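Long-range contact in alcohol oxidase (Myceliophthora thermophila, PDB 6F74), which is an FAD-containing oxidoreductase of the vanillyl-alcohol oxidase type, probably using oxygen to oxidise alcohol or related substrates that are not firmly known: residues L344-R357 with S369-R381. Numbering follows the deposited sequence.
Sequences LSNNGVAGYGFWFR and SGYTHGFWTIGKR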
ATOM      1  N   LEU A 344      -3.370  24.773   2.090  1.00 23.06           N
ATOM      2  CA  LEU A 344      -3.486  23.992   3.313  1.00 22.79           C
ATOM      3  C   LEU A 344      -2.200  23.211   3.620  1.00 22.80           C
ATOM      4  O   LEU A 344      -1.687  23.271   4.743  1.00 23.01           O
ATOM      5  CB  LEU A 344      -4.703  23.083   3.267  1.00 22.26           C
ATOM      6  CG  LEU A 344      -5.936  23.706   3.902  1.00 22.31           C
ATOM      7  CD1 LEU A 344      -6.335  25.042   3.273  1.00 22.67           C
ATOM      8  CD2 LEU A 344      -7.085  22.707   3.860  1.00 21.86           C
ATOM      9  N   SER A 345      -1.670  22.535   2.612  1.00 22.64           N
ATOM     10  CA  SER A 345      -0.424  21.824   2.772  1.00 22.70           C
ATOM     11  C   SER A 345       0.710  22.750   3.207  1.00 23.35           C
ATOM     12  O   SER A 345       1.462  22.410   4.120  1.00 23.51           O
ATOM     13  CB  SER A 345      -0.035  21.098   1.495  1.00 22.51           C
ATOM     14  OG  SER A 345       1.104  20.298   1.723  1.00 22.54           O
ATOM     15  N   ASN A 346       0.840  23.905   2.549  1.00 23.79           N
ATOM     16  CA  ASN A 346       1.813  24.917   2.958  1.00 24.51           C
ATOM     17  C   ASN A 346       1.667  25.410   4.406  1.00 24.74           C
ATOM     18  O   ASN A 346       2.639  25.812   5.030  1.00 25.30           O
ATOM     19  CB  ASN A 346       1.742  26.122   2.022  1.00 24.95           C
ATOM     20  CG  ASN A 346       2.826  27.127   2.309  1.00 25.76           C
ATOM     21  OD1 ASN A 346       3.905  26.728   2.766  1.00 26.01           O
ATOM     22  ND2 ASN A 346       2.554  28.445   2.079  1.00 26.24           N
ATOM     23  N   ASN A 347       0.445  25.387   4.916  1.00 24.39           N
ATOM     24  CA  ASN A 347       0.149  25.736   6.293  1.00 24.58           C
ATOM     25  C   ASN A 347       0.331  24.582   7.290  1.00 24.34           C
ATOM     26  O   ASN A 347      -0.107  24.712   8.432  1.00 24.46           O
ATOM     27  CB  ASN A 347      -1.317  26.257   6.389  1.00 24.37           C
ATOM     28  CG  ASN A 347      -1.552  27.536   5.603  1.00 24.72           C
ATOM     29  OD1 ASN A 347      -0.613  28.242   5.277  1.00 25.25           O
ATOM     30  ND2 ASN A 347      -2.824  27.846   5.309  1.00 24.48           N
ATOM     31  N   GLY A 348       0.946  23.459   6.895  1.00 24.06           N
ATOM     32  CA  GLY A 348       1.126  22.324   7.808  1.00 23.86           C
ATOM     33  C   GLY A 348      -0.045  21.381   8.021  1.00 23.24           C
ATOM     34  O   GLY A 348      -0.091  20.633   9.009  1.00 23.19           O
ATOM     35  N   VAL A 349      -0.993  21.388   7.081  1.00 22.84           N
ATOM     36  CA  VAL A 349      -2.164  20.535   7.143  1.00 22.31           C
ATOM     37  C   VAL A 349      -1.907  19.247   6.336  1.00 21.86           C
ATOM     38  O   VAL A 349      -1.322  19.269   5.236  1.00 21.85           O
ATOM     39  CB  VAL A 349      -3.442  21.239   6.615  1.00 22.19           C
ATOM     40  CG1 VAL A 349      -4.676  20.362   6.801  1.00 21.76           C
ATOM     41  CG2 VAL A 349      -3.680  22.552   7.343  1.00 22.66           C
ATOM     42  N   ALA A 350      -2.354  18.137   6.910  1.00 21.54           N
ATOM     43  CA  ALA A 350      -2.276  16.823   6.282  1.00 21.11           C
ATOM     44  C   ALA A 350      -3.501  15.995   6.657  1.00 20.76           C
ATOM     45  O   ALA A 350      -4.236  16.329   7.603  1.00 20.90           O
ATOM     46  CB  ALA A 350      -0.997  16.108   6.694  1.00 21.23           C
ATOM     47  N   GLY A 351      -3.694  14.895   5.928  1.00 20.37           N
ATOM     48  CA  GLY A 351      -4.727  13.910   6.277  1.00 20.09           C
ATOM     49  C   GLY A 351      -5.471  13.366   5.085  1.00 19.77           C
ATOM     50  O   GLY A 351      -4.959  13.366   3.959  1.00 19.70           O
ATOM     51  N   TYR A 352      -6.679  12.873   5.334  1.00 19.64           N
ATOM     52  CA  TYR A 352      -7.392  12.147   4.303  1.00 19.39           C
ATOM     53  C   TYR A 352      -8.816  12.602   4.162  1.00 19.46           C
ATOM     54  O   TYR A 352      -9.519  12.797   5.166  1.00 19.61           O
ATOM     55  CB  TYR A 352      -7.354  10.636   4.580  1.00 19.17           C
ATOM     56  CG  TYR A 352      -5.950  10.118   4.775  1.00 19.14           C
ATOM     57  CD1 TYR A 352      -5.344  10.107   6.059  1.00 19.33           C
ATOM     58  CD2 TYR A 352      -5.223   9.646   3.713  1.00 18.98           C
ATOM     59  CE1 TYR A 352      -4.062   9.634   6.233  1.00 19.36           C
ATOM     60  CE2 TYR A 352      -3.928   9.163   3.883  1.00 18.99           C
ATOM     61  CZ  TYR A 352      -3.361   9.159   5.148  1.00 19.18           C
ATOM     62  OH  TYR A 352      -2.100   8.675   5.320  1.00 19.25           O
ATOM     63  N   GLY A 353      -9.236  12.714   2.902  1.00 19.42           N
ATOM     64  CA  GLY A 353     -10.598  13.096   2.530  1.00 19.53           C
ATOM     65  C   GLY A 353     -11.219  12.068   1.617  1.00 19.41           C
ATOM     66  O   GLY A 353     -10.509  11.408   0.846  1.00 19.26           O
ATOM     67  N   PHE A 354     -12.545  11.952   1.716  1.00 19.54           N
ATOM     68  CA  PHE A 354     -13.311  10.875   1.107  1.00 19.51           C
ATOM     69  C   PHE A 354     -14.581  11.474   0.548  1.00 19.80           C
ATOM     70  O   PHE A 354     -15.206  12.263   1.226  1.00 19.99           O
ATOM     71  CB  PHE A 354     -13.713   9.830   2.172  1.00 19.46           C
ATOM     72  CG  PHE A 354     -12.551   9.153   2.831  1.00 19.24           C
ATOM     73  CD1 PHE A 354     -11.899   9.753   3.914  1.00 19.27           C
ATOM     74  CD2 PHE A 354     -12.090   7.927   2.378  1.00 19.04           C
ATOM     75  CE1 PHE A 354     -10.807   9.131   4.532  1.00 19.14           C
ATOM     76  CE2 PHE A 354     -11.002   7.304   3.003  1.00 18.87           C
ATOM     77  CZ  PHE A 354     -10.361   7.908   4.083  1.00 18.93           C
ATOM     78  N   TRP A 355     -14.992  11.074  -0.643  1.00 19.90           N
ATOM     79  CA  TRP A 355     -16.198  11.641  -1.215  1.00 20.26           C
ATOM     80  C   TRP A 355     -16.834  10.736  -2.255  1.00 20.42           C
ATOM     81  O   TRP A 355     -16.165   9.867  -2.850  1.00 20.25           O
ATOM     82  CB  TRP A 355     -15.939  13.051  -1.784  1.00 20.43           C
ATOM     83  CG  TRP A 355     -14.984  13.156  -2.985  1.00 20.40           C
ATOM     84  CD1 TRP A 355     -13.654  13.350  -2.944  1.00 20.20           C
ATOM     85  CD2 TRP A 355     -15.341  13.134  -4.382  1.00 20.69           C
ATOM     86  NE1 TRP A 355     -13.127  13.413  -4.222  1.00 20.33           N
ATOM     87  CE2 TRP A 355     -14.152  13.299  -5.122  1.00 20.63           C
ATOM     88  CE3 TRP A 355     -16.549  12.980  -5.071  1.00 21.06           C
ATOM     89  CZ2 TRP A 355     -14.130  13.288  -6.516  1.00 20.93           C
ATOM     90  CZ3 TRP A 355     -16.527  12.975  -6.466  1.00 21.36           C
ATOM     91  CH2 TRP A 355     -15.329  13.130  -7.171  1.00 21.29           C
ATOM     92  N   PHE A 356     -18.117  10.982  -2.468  1.00 20.81           N
ATOM     93  CA  PHE A 356     -18.965  10.152  -3.306  1.00 21.11           C
ATOM     94  C   PHE A 356     -19.953  11.053  -3.993  1.00 21.60           C
ATOM     95  O   PHE A 356     -20.627  11.861  -3.332  1.00 21.78           O
ATOM     96  CB  PHE A 356     -19.767   9.121  -2.474  1.00 21.18           C
ATOM     97  CG  PHE A 356     -18.938   8.014  -1.932  1.00 20.79           C
ATOM     98  CD1 PHE A 356     -18.696   6.884  -2.698  1.00 20.75           C
ATOM     99  CD2 PHE A 356     -18.381   8.108  -0.649  1.00 20.51           C
ATOM    100  CE1 PHE A 356     -17.887   5.864  -2.203  1.00 20.40           C
ATOM    101  CE2 PHE A 356     -17.581   7.086  -0.169  1.00 20.19           C
ATOM    102  CZ  PHE A 356     -17.339   5.963  -0.936  1.00 20.13           C
ATOM    103  N   ARG A 357     -20.064  10.904  -5.293  1.00 21.88           N
ATOM    104  CA  ARG A 357     -21.170  11.515  -6.042  1.00 22.48           C
ATOM    105  C   ARG A 357     -22.497  10.876  -5.695  1.00 22.86           C
ATOM    106  O   ARG A 357     -23.514  11.531  -5.609  1.00 23.29           O
ATOM    107  CB  ARG A 357     -20.965  11.366  -7.538  1.00 22.78           C
ATOM    108  CG  ARG A 357     -21.856  12.369  -8.271  1.00 23.42           C
ATOM    109  CD  ARG A 357     -22.571  11.846  -9.504  1.00 24.04           C
ATOM    110  NE  ARG A 357     -21.705  11.882 -10.659  1.00 24.11           N
ATOM    111  CZ  ARG A 357     -21.624  12.876 -11.539  1.00 24.52           C
ATOM    112  NH1 ARG A 357     -22.383  13.959 -11.475  1.00 24.91           N
ATOM    113  NH2 ARG A 357     -20.731  12.725 -12.531  1.00 24.58           N
ATOM    114  N   SER A 369     -24.790  11.048  -0.358  1.00 22.95           N
ATOM    115  CA  SER A 369     -23.628  11.548  -1.103  1.00 22.56           C
ATOM    116  C   SER A 369     -22.912  12.584  -0.223  1.00 22.26           C
ATOM    117  O   SER A 369     -23.410  12.974   0.840  1.00 22.40           O
ATOM    118  CB  SER A 369     -24.047  12.225  -2.418  1.00 22.94           C
ATOM    119  OG  SER A 369     -24.798  13.371  -2.152  1.00 23.28           O
ATOM    120  N   GLY A 370     -21.756  13.028  -0.679  1.00 21.92           N
ATOM    121  CA  GLY A 370     -21.036  14.081   0.005  1.00 21.72           C
ATOM    122  C   GLY A 370     -19.545  13.886   0.072  1.00 21.24           C
ATOM    123  O   GLY A 370     -18.981  13.023  -0.591  1.00 21.05           O
ATOM    124  N   TYR A 371     -18.931  14.732   0.891  1.00 21.13           N
ATOM    125  CA  TYR A 371     -17.492  14.767   1.082  1.00 20.78           C
ATOM    126  C   TYR A 371     -17.264  14.817   2.569  1.00 20.71           C
ATOM    127  O   TYR A 371     -17.941  15.570   3.268  1.00 20.96           O
ATOM    128  CB  TYR A 371     -16.883  16.049   0.465  1.00 20.86           C
ATOM    129  CG  TYR A 371     -15.441  16.295   0.876  1.00 20.62           C
ATOM    130  CD1 TYR A 371     -15.109  16.852   2.135  1.00 20.63           C
ATOM    131  CD2 TYR A 371     -14.392  15.942   0.026  1.00 20.44           C
ATOM    132  CE1 TYR A 371     -13.769  17.031   2.508  1.00 20.49           C
ATOM    133  CE2 TYR A 371     -13.073  16.122   0.397  1.00 20.29           C
ATOM    134  CZ  TYR A 371     -12.763  16.672   1.625  1.00 20.32           C
ATOM    135  OH  TYR A 371     -11.436  16.866   1.923  1.00 20.26           O
ATOM    136  N   THR A 372     -16.269  14.079   3.040  1.00 20.42           N
ATOM    137  CA  THR A 372     -15.877  14.149   4.427  1.00 20.41           C
ATOM    138  C   THR A 372     -14.374  14.068   4.531  1.00 20.16           C
ATOM    139  O   THR A 372     -13.730  13.468   3.681  1.00 19.94           O
ATOM    140  CB  THR A 372     -16.544  13.027   5.280  1.00 20.47           C
ATOM    141  OG1 THR A 372     -16.381  13.361   6.644  1.00 20.61           O
ATOM    142  CG2 THR A 372     -15.954  11.691   5.045  1.00 20.20           C
ATOM    143  N   HIS A 373     -13.794  14.663   5.563  1.00 20.26           N
ATOM    144  CA  HIS A 373     -12.363  14.486   5.817  1.00 20.11           C
ATOM    145  C   HIS A 373     -11.964  14.560   7.275  1.00 20.28           C
ATOM    146  O   HIS A 373     -12.683  15.130   8.089  1.00 20.55           O
ATOM    147  CB  HIS A 373     -11.494  15.417   4.931  1.00 20.11           C
ATOM    148  CG  HIS A 373     -11.313  16.832   5.415  1.00 20.41           C
ATOM    149  ND1 HIS A 373     -11.302  17.891   4.543  1.00 20.55           N
ATOM    150  CD2 HIS A 373     -11.012  17.358   6.631  1.00 20.63           C
ATOM    151  CE1 HIS A 373     -11.075  19.012   5.206  1.00 20.83           C
ATOM    152  NE2 HIS A 373     -10.899  18.720   6.478  1.00 20.89           N
ATOM    153  N   GLY A 374     -10.811  13.945   7.557  1.00 20.16           N
ATOM    154  CA  GLY A 374     -10.060  14.083   8.798  1.00 20.38           C
ATOM    155  C   GLY A 374      -8.686  14.638   8.424  1.00 20.39           C
ATOM    156  O   GLY A 374      -7.830  13.903   7.883  1.00 20.17           O
ATOM    157  N   PHE A 375      -8.519  15.945   8.636  1.00 20.67           N
ATOM    158  CA  PHE A 375      -7.267  16.634   8.432  1.00 20.83           C
ATOM    159  C   PHE A 375      -6.717  17.039   9.796  1.00 21.24           C
ATOM    160  O   PHE A 375      -7.418  16.970  10.821  1.00 21.42           O
ATOM    161  CB  PHE A 375      -7.427  17.900   7.563  1.00 20.95           C
ATOM    162  CG  PHE A 375      -7.637  17.657   6.069  1.00 20.67           C
ATOM    163  CD1 PHE A 375      -7.649  16.372   5.486  1.00 20.31           C
ATOM    164  CD2 PHE A 375      -7.815  18.759   5.226  1.00 20.83           C
ATOM    165  CE1 PHE A 375      -7.833  16.212   4.132  1.00 20.15           C
ATOM    166  CE2 PHE A 375      -8.003  18.598   3.856  1.00 20.68           C
ATOM    167  CZ  PHE A 375      -8.013  17.310   3.309  1.00 20.34           C
ATOM    168  N   TRP A 376      -5.468  17.484   9.798  1.00 21.47           N
ATOM    169  CA  TRP A 376      -4.805  17.855  11.048  1.00 21.95           C
ATOM    170  C   TRP A 376      -3.580  18.703  10.841  1.00 22.30           C
ATOM    171  O   TRP A 376      -2.958  18.674   9.773  1.00 22.14           O
ATOM    172  CB  TRP A 376      -4.426  16.608  11.831  1.00 21.93           C
ATOM    173  CG  TRP A 376      -3.908  15.455  10.975  1.00 21.51           C
ATOM    174  CD1 TRP A 376      -2.671  15.326  10.423  1.00 21.52           C
ATOM    175  CD2 TRP A 376      -4.627  14.278  10.626  1.00 21.08           C
ATOM    176  NE1 TRP A 376      -2.577  14.149   9.726  1.00 21.10           N
ATOM    177  CE2 TRP A 376      -3.760  13.476   9.846  1.00 20.82           C
ATOM    178  CE3 TRP A 376      -5.923  13.820  10.888  1.00 20.93           C
ATOM    179  CZ2 TRP A 376      -4.156  12.244   9.322  1.00 20.41           C
ATOM    180  CZ3 TRP A 376      -6.310  12.606  10.382  1.00 20.56           C
ATOM    181  CH2 TRP A 376      -5.424  11.819   9.604  1.00 20.29           C
ATOM    182  N   THR A 377      -3.270  19.473  11.878  1.00 22.84           N
ATOM    183  CA  THR A 377      -2.047  20.231  11.975  1.00 23.34           C
ATOM    184  C   THR A 377      -1.245  19.705  13.168  1.00 23.75           C
ATOM    185  O   THR A 377      -1.489  20.109  14.324  1.00 24.20           O
ATOM    186  CB  THR A 377      -2.331  21.731  12.223  1.00 23.79           C
ATOM    187  OG1 THR A 377      -3.237  21.881  13.331  1.00 23.97           O
ATOM    188  CG2 THR A 377      -2.932  22.369  10.982  1.00 23.50           C
ATOM    189  N   ILE A 378      -0.289  18.836  12.879  1.00 23.65           N
ATOM    190  CA  ILE A 378       0.632  18.346  13.908  1.00 24.12           C
ATOM    191  C   ILE A 378       1.493  19.475  14.427  1.00 24.90           C
ATOM    192  O   ILE A 378       2.103  20.183  13.633  1.00 25.02           O
ATOM    193  CB  ILE A 378       1.538  17.208  13.359  1.00 23.87           C
ATOM    194  CG1 ILE A 378       0.662  15.949  13.220  1.00 23.25           C
ATOM    195  CG2 ILE A 378       2.683  16.886  14.309  1.00 24.48           C
ATOM    196  CD1 ILE A 378       1.236  14.871  12.299  1.00 22.82           C
ATOM    197  N   GLY A 379       1.539  19.650  15.740  1.00 25.48           N
ATOM    198  CA  GLY A 379       2.349  20.695  16.351  1.00 26.32           C
ATOM    199  C   GLY A 379       1.652  22.022  16.600  1.00 26.61           C
ATOM    200  O   GLY A 379       2.283  22.942  17.098  1.00 27.36           O
ATOM    201  N   LYS A 380       0.349  22.123  16.290  1.00 26.08           N
ATOM    202  CA  LYS A 380      -0.396  23.384  16.407  1.00 26.31           C
ATOM    203  C   LYS A 380      -1.664  23.218  17.233  1.00 26.23           C
ATOM    204  O   LYS A 380      -2.378  22.229  17.077  1.00 25.68           O
ATOM    205  CB  LYS A 380      -0.759  23.905  15.031  1.00 25.83           C
ATOM    206  CG  LYS A 380       0.436  24.303  14.159  1.00 26.02           C
ATOM    207  CD  LYS A 380      -0.046  24.781  12.781  1.00 25.58           C
ATOM    208  CE  LYS A 380       0.876  25.755  12.081  1.00 26.03           C
ATOM    209  NZ  LYS A 380       2.079  25.099  11.512  1.00 26.05           N
ATOM    210  N   ARG A 381      -1.937  24.191  18.097  1.00 26.84           N
ATOM    211  CA  ARG A 381      -3.154  24.203  18.921  1.00 26.90           C
ATOM    212  C   ARG A 381      -4.302  24.698  18.032  1.00 26.37           C
ATOM    213  O   ARG A 381      -4.073  25.090  16.897  1.00 26.06           O
ATOM    214  CB  ARG A 381      -2.962  25.096  20.159  1.00 27.83           C
ATOM    215  CG  ARG A 381      -1.904  24.554  21.102  1.00 28.45           C
ATOM    216  CD  ARG A 381      -1.842  25.235  22.464  1.00 29.43           C
ATOM    217  NE  ARG A 381      -1.667  24.261  23.553  1.00 29.82           N
ATOM    218  CZ  ARG A 381      -0.536  23.573  23.816  1.00 30.13           C
ATOM    219  NH1 ARG A 381       0.587  23.743  23.098  1.00 30.13           N
ATOM    220  NH2 ARG A 381      -0.524  22.684  24.814  1.00 30.49           N
TER
HETATM  221  O   HOH W   1       1.406  20.365  11.227  1.00 15.16           O
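W376 lies across the bare backbone at G351. The CA of G351 sits over one face of the W376 six-membered ring, a CH-pi contact 3.9 Å from the ring centroid. The O of A350 lies over the same indole, towards its rim. CG of W376 stands between its backbone N and carbonyl carbon (chi1 39°), which folds the indole over the neighbouring strand. A side chain on G351 would clash with G374 O and the CA of F375. Y352 closes the far end of the indole: its CD1 is 3.9 Å from CH2 of W376, which comes in at the edge of the tyrosine ring. NE1 of W376 is hydrogen-bonded to P248 O, and the OH of Y352 to ND1 of H246, an FAD-binding residue. With an alanine in place of W376, P248 O would probably lose its NE1 partner and a gap would open beside G351 and the Y352 ring edge. The two antiparallel strands, 349-356 and 370-378, lie in the middle of a seven-stranded antiparallel sheet, probably that of the substrate domain, as in other VAO-type oxidases. This face of their pairing looks towards the flavin. Eight backbone hydrogen bonds join them, from A350-W376 to F356-G370. On the other face, under helix 328-346, G353 leaves a hollow for Y371, whose OH is 3.9 Å from G353 CA. That hydroxyl also shares a 2.8 Å hydrogen bond with H373 ND1, in the plane of both rings. H373 ND1 in turn lies over the centre of the F375 ring. CG1 of V349 packs on F375 CB at 3.8 Å, the two side chains crossing at about a right angle. Further along, W355 CB rests against CD2 of Y371 at 3.7 Å.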